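Local coordinates for protein butyrophilin subfamily 1 member A1 (Bos taurus, PDB 4HH8) that may act as a membrane receptor in milk-fat droplet secretion and probably inhibits the proliferation of activated T cells, at residues L49-E54 / A59-R64; S82-H87 / S92-I97. The protein carries 1 engineered substitution. All coordinates share one frame; numbering follows the deposited sequence.

In the fold
Two antiparallel hairpins in one V-set domain, one in each sheet of its sandwich, illustrate how facing layers share a core. Interaction 1 (49-54 with 59-64) is largely buried; interaction 2 (82-87 with 92-97) is partly buried, and its strand 81-85 is the outermost of its sheet. The hairpins touch through their inward residues: W51 packs on V93 and V95, and F61 reaches V95 and L83, its CZ 3.7 Å from L83 CB. The outward faces differ. In interaction 1, two arginines lie against a leucine, with glutamates nearby; in interaction 2, a serine, an arginine and ordered waters accompany the backbone ladder. The chain completes interaction 1 before it begins interaction 2.

Interaction 1: L49-E54 / A59-R64; sequences LRWFRE and AVFLSR. Unlike the reference sequence in segment 59-64: L62 (reference Val).
R50 and L62 meet as a non-hydrogen-bonded antiparallel pair. With CG anti to the backbone N (chi1 -178°) and the chain bent at chi3 (-65°), R50 brings one guanidinium face over the leucine methyls, its NH2 lying 3.6 Å from L62 CD2. The same CD2 sits against a face of the R64 guanidinium, so L62, where the reference sequence has valine, touches both guanidinium groups, whose planes lie 62° apart; R50 NH2 and R64 NH2 come within 3.8 Å. W51 and F61 project from the other face of the sheet and their rings meet obliquely, W51 CE3 4.1 Å from F61 CD2.

L49 and S63 exchange a pair of main-chain bonds, S63 N to L49 O at 2.9 Å being the straighter, and W51 N donates to F61 O. W51 O accepts from F61 N at 3.2 Å and weakly from V60 N, V60 and F61 both facing W51 in a classic beta bulge.

The R64-E72 salt bridge and weak, long ion pairs of both arginines with E48 probably offset the like charges. R50 NH1 also bonds V56 O, and an alanine at R50 would probably leave that carbonyl without its donor and one side of L62 uncovered. Strand 48-52 lies between 61-64 and 106-114, with W51 on disulfide-bonded C110; F61 packs on strands 81-85 and 92-97 of the facing sheet, W51 on 92-97.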
loop_
_atom_site.group_PDB
_atom_site.type_symbol
_atom_site.label_atom_id
_atom_site.label_comp_id
_atom_site.label_asym_id
_atom_site.label_seq_id
_atom_site.Cartn_x
_atom_site.Cartn_y
_atom_site.Cartn_z
ATOM N N LEU A 49 -8.792 -21.609 11.319
ATOM C CA LEU A 49 -8.635 -20.426 10.463
ATOM C C LEU A 49 -7.179 -19.982 10.517
ATOM O O LEU A 49 -6.720 -19.597 11.582
ATOM C CB LEU A 49 -9.521 -19.281 10.966
ATOM C CG LEU A 49 -11.005 -19.634 11.201
ATOM C CD1 LEU A 49 -11.754 -18.508 11.863
ATOM C CD2 LEU A 49 -11.745 -20.088 9.924
ATOM N N ARG A 50 -6.458 -20.041 9.400
ATOM C CA ARG A 50 -5.043 -19.675 9.373
ATOM C C ARG A 50 -4.773 -18.653 8.275
ATOM O O ARG A 50 -5.078 -18.908 7.113
ATOM C CB ARG A 50 -4.171 -20.908 9.113
ATOM C CG ARG A 50 -2.669 -20.614 9.108
ATOM C CD ARG A 50 -1.804 -21.813 8.640
ATOM N NE ARG A 50 -1.920 -22.912 9.595
ATOM C CZ ARG A 50 -1.070 -23.174 10.587
ATOM N NH1 ARG A 50 0.020 -22.430 10.786
ATOM N NH2 ARG A 50 -1.325 -24.197 11.398
ATOM N N TRP A 51 -4.220 -17.505 8.618
ATOM C CA TRP A 51 -3.701 -16.613 7.580
ATOM C C TRP A 51 -2.186 -16.698 7.617
ATOM O O TRP A 51 -1.584 -16.742 8.694
ATOM C CB TRP A 51 -4.155 -15.176 7.819
ATOM C CG TRP A 51 -5.463 -14.811 7.224
ATOM C CD1 TRP A 51 -5.664 -14.008 6.163
ATOM C CD2 TRP A 51 -6.759 -15.204 7.684
ATOM N NE1 TRP A 51 -7.004 -13.863 5.924
ATOM C CE2 TRP A 51 -7.698 -14.589 6.846
ATOM C CE3 TRP A 51 -7.211 -15.962 8.772
ATOM C CZ2 TRP A 51 -9.074 -14.744 7.007
ATOM C CZ3 TRP A 51 -8.584 -16.123 8.945
ATOM C CH2 TRP A 51 -9.504 -15.509 8.052
ATOM N N PHE A 52 -1.557 -16.763 6.449
ATOM C CA PHE A 52 -0.104 -16.841 6.401
ATOM C C PHE A 52 0.425 -16.171 5.148
ATOM O O PHE A 52 -0.339 -15.839 4.224
ATOM C CB PHE A 52 0.384 -18.296 6.535
ATOM C CG PHE A 52 -0.017 -19.206 5.389
ATOM C CD1 PHE A 52 0.857 -19.434 4.328
ATOM C CD2 PHE A 52 -1.251 -19.855 5.390
ATOM C CE1 PHE A 52 0.526 -20.266 3.284
ATOM C CE2 PHE A 52 -1.604 -20.708 4.360
ATOM C CZ PHE A 52 -0.699 -20.927 3.293
ATOM N N ARG A 53 1.735 -15.979 5.111
ATOM C CA ARG A 53 2.352 -15.355 3.964
ATOM C C ARG A 53 3.137 -16.384 3.171
ATOM O O ARG A 53 2.580 -17.090 2.328
ATOM C CB ARG A 53 3.182 -14.165 4.414
ATOM C CG ARG A 53 2.282 -12.981 4.738
ATOM C CD ARG A 53 3.007 -11.774 5.164
ATOM N NE ARG A 53 3.483 -10.985 4.041
ATOM C CZ ARG A 53 4.066 -9.799 4.185
ATOM N NH1 ARG A 53 4.246 -9.299 5.396
ATOM N NH2 ARG A 53 4.504 -9.125 3.137
ATOM N N GLU A 54 4.414 -16.526 3.481
ATOM C CA GLU A 54 5.260 -17.426 2.721
ATOM C C GLU A 54 5.259 -18.838 3.329
ATOM O O GLU A 54 5.068 -19.809 2.600
ATOM C CB GLU A 54 6.657 -16.810 2.521
ATOM C CG GLU A 54 6.717 -15.873 1.274
ATOM C CD GLU A 54 7.319 -14.480 1.555
ATOM O OE1 GLU A 54 8.485 -14.398 2.031
ATOM O OE2 GLU A 54 6.626 -13.456 1.288
ATOM N N ALA A 59 2.386 -18.398 11.403
ATOM C CA ALA A 59 1.329 -17.795 10.612
ATOM C C ALA A 59 1.179 -16.334 10.991
ATOM O O ALA A 59 1.710 -15.897 12.004
ATOM C CB ALA A 59 0.012 -18.534 10.840
ATOM N N VAL A 60 0.489 -15.577 10.136
ATOM C CA VAL A 60 0.074 -14.221 10.454
ATOM C C VAL A 60 -0.969 -14.267 11.585
ATOM O O VAL A 60 -0.929 -13.457 12.518
ATOM C CB VAL A 60 -0.517 -13.531 9.180
ATOM C CG1 VAL A 60 -1.174 -12.180 9.514
ATOM C CG2 VAL A 60 0.556 -13.357 8.162
ATOM N N PHE A 61 -1.916 -15.200 11.468
ATOM C CA PHE A 61 -3.011 -15.348 12.420
ATOM C C PHE A 61 -3.480 -16.811 12.412
ATOM O O PHE A 61 -3.568 -17.467 11.349
ATOM C CB PHE A 61 -4.177 -14.383 12.155
ATOM C CG PHE A 61 -5.343 -14.604 13.080
ATOM C CD1 PHE A 61 -5.392 -13.985 14.325
ATOM C CD2 PHE A 61 -6.340 -15.499 12.751
ATOM C CE1 PHE A 61 -6.446 -14.237 15.205
ATOM C CE2 PHE A 61 -7.377 -15.767 13.641
ATOM C CZ PHE A 61 -7.435 -15.133 14.867
ATOM N N LEU A 62 -3.695 -17.344 13.608
ATOM C CA LEU A 62 -4.143 -18.717 13.750
ATOM C C LEU A 62 -5.192 -18.841 14.857
ATOM O O LEU A 62 -4.963 -18.449 16.011
ATOM C CB LEU A 62 -2.970 -19.683 13.949
ATOM C CG LEU A 62 -3.350 -21.166 13.993
ATOM C CD1 LEU A 62 -4.127 -21.626 12.741
ATOM C CD2 LEU A 62 -2.129 -22.110 14.271
ATOM N N SER A 63 -6.372 -19.313 14.473
ATOM C CA SER A 63 -7.393 -19.718 15.435
ATOM C C SER A 63 -7.601 -21.213 15.299
ATOM O O SER A 63 -7.704 -21.721 14.176
ATOM C CB SER A 63 -8.702 -19.021 15.143
ATOM O OG SER A 63 -9.616 -19.244 16.189
ATOM N N ARG A 64 -7.629 -21.924 16.417
ATOM C CA ARG A 64 -8.149 -23.309 16.462
ATOM C C ARG A 64 -9.135 -23.459 17.599
ATOM O O ARG A 64 -8.973 -22.855 18.656
ATOM C CB ARG A 64 -7.043 -24.331 16.672
ATOM C CG ARG A 64 -6.313 -24.740 15.416
ATOM C CD ARG A 64 -5.585 -26.089 15.647
ATOM N NE ARG A 64 -4.281 -26.083 14.976
ATOM C CZ ARG A 64 -3.144 -25.679 15.544
ATOM N NH1 ARG A 64 -3.131 -25.266 16.804
ATOM N NH2 ARG A 64 -2.017 -25.693 14.843
#

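Interaction 2: S82-H87 / S92-I97; sequences SLVEDH and SVAVRI
S82, paired with R96, has the largest surface buried by this contact, and a reciprocal pair of backbone bonds joins the two. R96 N donates to S82 O at 2.8 Å, almost along the C=O axis, and S82 N returns a longer bond to R96 O. Placed between its own N and carbonyl carbon (chi1 65°), the S82 hydroxyl binds a water at 2.7 Å, and this water donates to R96 O, giving that carbonyl a second partner. S82 OG also lies at the edge of the R96 guanidinium, near its plane but 3.7 Å from NE; the charge itself is met by D31 through NH1.

V84 projects from the same face as S82 and R96. Its N-H reaches A94 O at 2.6 Å, tilted 30° from the carbonyl plane, while V84 O accepts from A94 N. V84 CB stands 4.0 Å from A94 CB, and CG2 turns onto the R96 aliphatic stem, 3.9 Å from R96 CB. On the opposite, inward face L83 slants its CD1 against V93 CB. Near the corner at D86 a water adds to the ladder, accepting from H87 N at 2.8 Å and donating to S92 O.

Strands 81-85 and 92-97 are the D and E strands of a V-set immunoglobulin domain, with 81-85 at the edge and 92-97 joining it to 32-39, in a sheet that also holds 16-18.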
loop_
_atom_site.group_PDB
_atom_site.type_symbol
_atom_site.label_atom_id
_atom_site.label_comp_id
_atom_site.label_asym_id
_atom_site.label_seq_id
_atom_site.Cartn_x
_atom_site.Cartn_y
_atom_site.Cartn_z
ATOM N N SER A 82 -6.169 -9.818 14.806
ATOM C CA SER A 82 -7.393 -10.294 15.455
ATOM C C SER A 82 -8.404 -10.722 14.413
ATOM O O SER A 82 -8.398 -10.234 13.296
ATOM C CB SER A 82 -8.012 -9.240 16.407
ATOM O OG SER A 82 -8.454 -8.082 15.713
ATOM N N LEU A 83 -9.303 -11.611 14.818
ATOM C CA LEU A 83 -10.275 -12.200 13.940
ATOM C C LEU A 83 -11.461 -11.291 13.921
ATOM O O LEU A 83 -11.943 -10.890 14.979
ATOM C CB LEU A 83 -10.709 -13.557 14.501
ATOM C CG LEU A 83 -11.610 -14.412 13.616
ATOM C CD1 LEU A 83 -10.947 -14.683 12.258
ATOM C CD2 LEU A 83 -11.947 -15.682 14.371
ATOM N N VAL A 84 -11.905 -10.932 12.721
ATOM C CA VAL A 84 -13.214 -10.301 12.541
ATOM C C VAL A 84 -14.229 -11.427 12.255
ATOM O O VAL A 84 -14.037 -12.245 11.343
ATOM C CB VAL A 84 -13.205 -9.258 11.423
ATOM C CG1 VAL A 84 -14.617 -8.606 11.268
ATOM C CG2 VAL A 84 -12.137 -8.198 11.695
ATOM N N GLU A 85 -15.285 -11.481 13.054
ATOM C CA GLU A 85 -16.179 -12.631 13.054
ATOM C C GLU A 85 -17.638 -12.271 13.254
ATOM O O GLU A 85 -18.420 -13.136 13.616
ATOM C CB GLU A 85 -15.743 -13.624 14.147
ATOM C CG GLU A 85 -15.734 -13.004 15.554
ATOM C CD GLU A 85 -15.175 -13.922 16.632
ATOM O OE1 GLU A 85 -15.379 -15.161 16.581
ATOM O OE2 GLU A 85 -14.523 -13.378 17.559
ATOM N N ASP A 86 -18.029 -11.021 12.983
ATOM C CA ASP A 86 -19.461 -10.642 13.018
ATOM C C ASP A 86 -20.305 -11.645 12.226
ATOM O O ASP A 86 -21.453 -11.900 12.566
ATOM C CB ASP A 86 -19.727 -9.248 12.381
ATOM C CG ASP A 86 -18.617 -8.231 12.629
ATOM O OD1 ASP A 86 -18.062 -8.183 13.758
ATOM O OD2 ASP A 86 -18.322 -7.445 11.680
ATOM N N HIS A 87 -19.737 -12.167 11.142
ATOM C CA HIS A 87 -20.475 -12.948 10.161
ATOM C C HIS A 87 -19.962 -14.378 10.086
ATOM O O HIS A 87 -20.171 -15.065 9.089
ATOM C CB HIS A 87 -20.341 -12.291 8.772
ATOM C CG HIS A 87 -20.922 -10.914 8.693
ATOM N ND1 HIS A 87 -22.266 -10.659 8.887
ATOM C CD2 HIS A 87 -20.345 -9.716 8.426
ATOM C CE1 HIS A 87 -22.490 -9.361 8.758
ATOM N NE2 HIS A 87 -21.341 -8.766 8.485
ATOM N N SER A 92 -18.149 -16.119 6.833
ATOM C CA SER A 92 -17.407 -14.934 6.440
ATOM C C SER A 92 -16.655 -14.316 7.619
ATOM O O SER A 92 -17.259 -13.979 8.642
ATOM C CB SER A 92 -18.374 -13.914 5.834
ATOM O OG SER A 92 -17.648 -12.893 5.171
ATOM N N VAL A 93 -15.327 -14.229 7.481
ATOM C CA VAL A 93 -14.445 -13.728 8.544
ATOM C C VAL A 93 -13.336 -12.896 7.928
ATOM O O VAL A 93 -13.219 -12.823 6.719
ATOM C CB VAL A 93 -13.773 -14.874 9.378
ATOM C CG1 VAL A 93 -14.798 -15.757 9.975
ATOM C CG2 VAL A 93 -12.827 -15.686 8.540
ATOM N N ALA A 94 -12.517 -12.270 8.764
ATOM C CA ALA A 94 -11.373 -11.535 8.240
ATOM C C ALA A 94 -10.380 -11.483 9.363
ATOM O O ALA A 94 -10.751 -11.720 10.508
ATOM C CB ALA A 94 -11.775 -10.127 7.810
ATOM N N VAL A 95 -9.124 -11.219 9.018
ATOM C CA VAL A 95 -8.088 -10.932 9.992
ATOM C C VAL A 95 -7.875 -9.448 9.876
ATOM O O VAL A 95 -7.672 -8.953 8.764
ATOM C CB VAL A 95 -6.778 -11.707 9.708
ATOM C CG1 VAL A 95 -5.602 -11.152 10.533
ATOM C CG2 VAL A 95 -6.970 -13.138 10.106
ATOM N N ARG A 96 -8.001 -8.745 11.007
ATOM C CA ARG A 96 -7.669 -7.350 11.119
ATOM C C ARG A 96 -6.180 -7.205 11.475
ATOM O O ARG A 96 -5.715 -7.773 12.477
ATOM C CB ARG A 96 -8.541 -6.662 12.165
ATOM C CG ARG A 96 -8.396 -5.120 12.124
ATOM C CD ARG A 96 -9.412 -4.362 13.007
ATOM N NE ARG A 96 -9.326 -4.740 14.411
ATOM C CZ ARG A 96 -9.172 -3.898 15.444
ATOM N NH1 ARG A 96 -9.082 -2.578 15.254
ATOM N NH2 ARG A 96 -9.117 -4.382 16.692
ATOM N N ILE A 97 -5.430 -6.507 10.621
ATOM C CA ILE A 97 -4.054 -6.179 10.928
ATOM C C ILE A 97 -3.983 -4.711 11.291
ATOM O O ILE A 97 -4.346 -3.858 10.493
ATOM C CB ILE A 97 -3.091 -6.479 9.774
ATOM C CG1 ILE A 97 -3.323 -7.896 9.259
ATOM C CG2 ILE A 97 -1.608 -6.313 10.259
ATOM C CD1 ILE A 97 -2.474 -8.246 8.062
HETATM O O HOH W 1 -6.243 -6.606 15.118
HETATM O O HOH W 2 -17.222 -11.887 9.992
#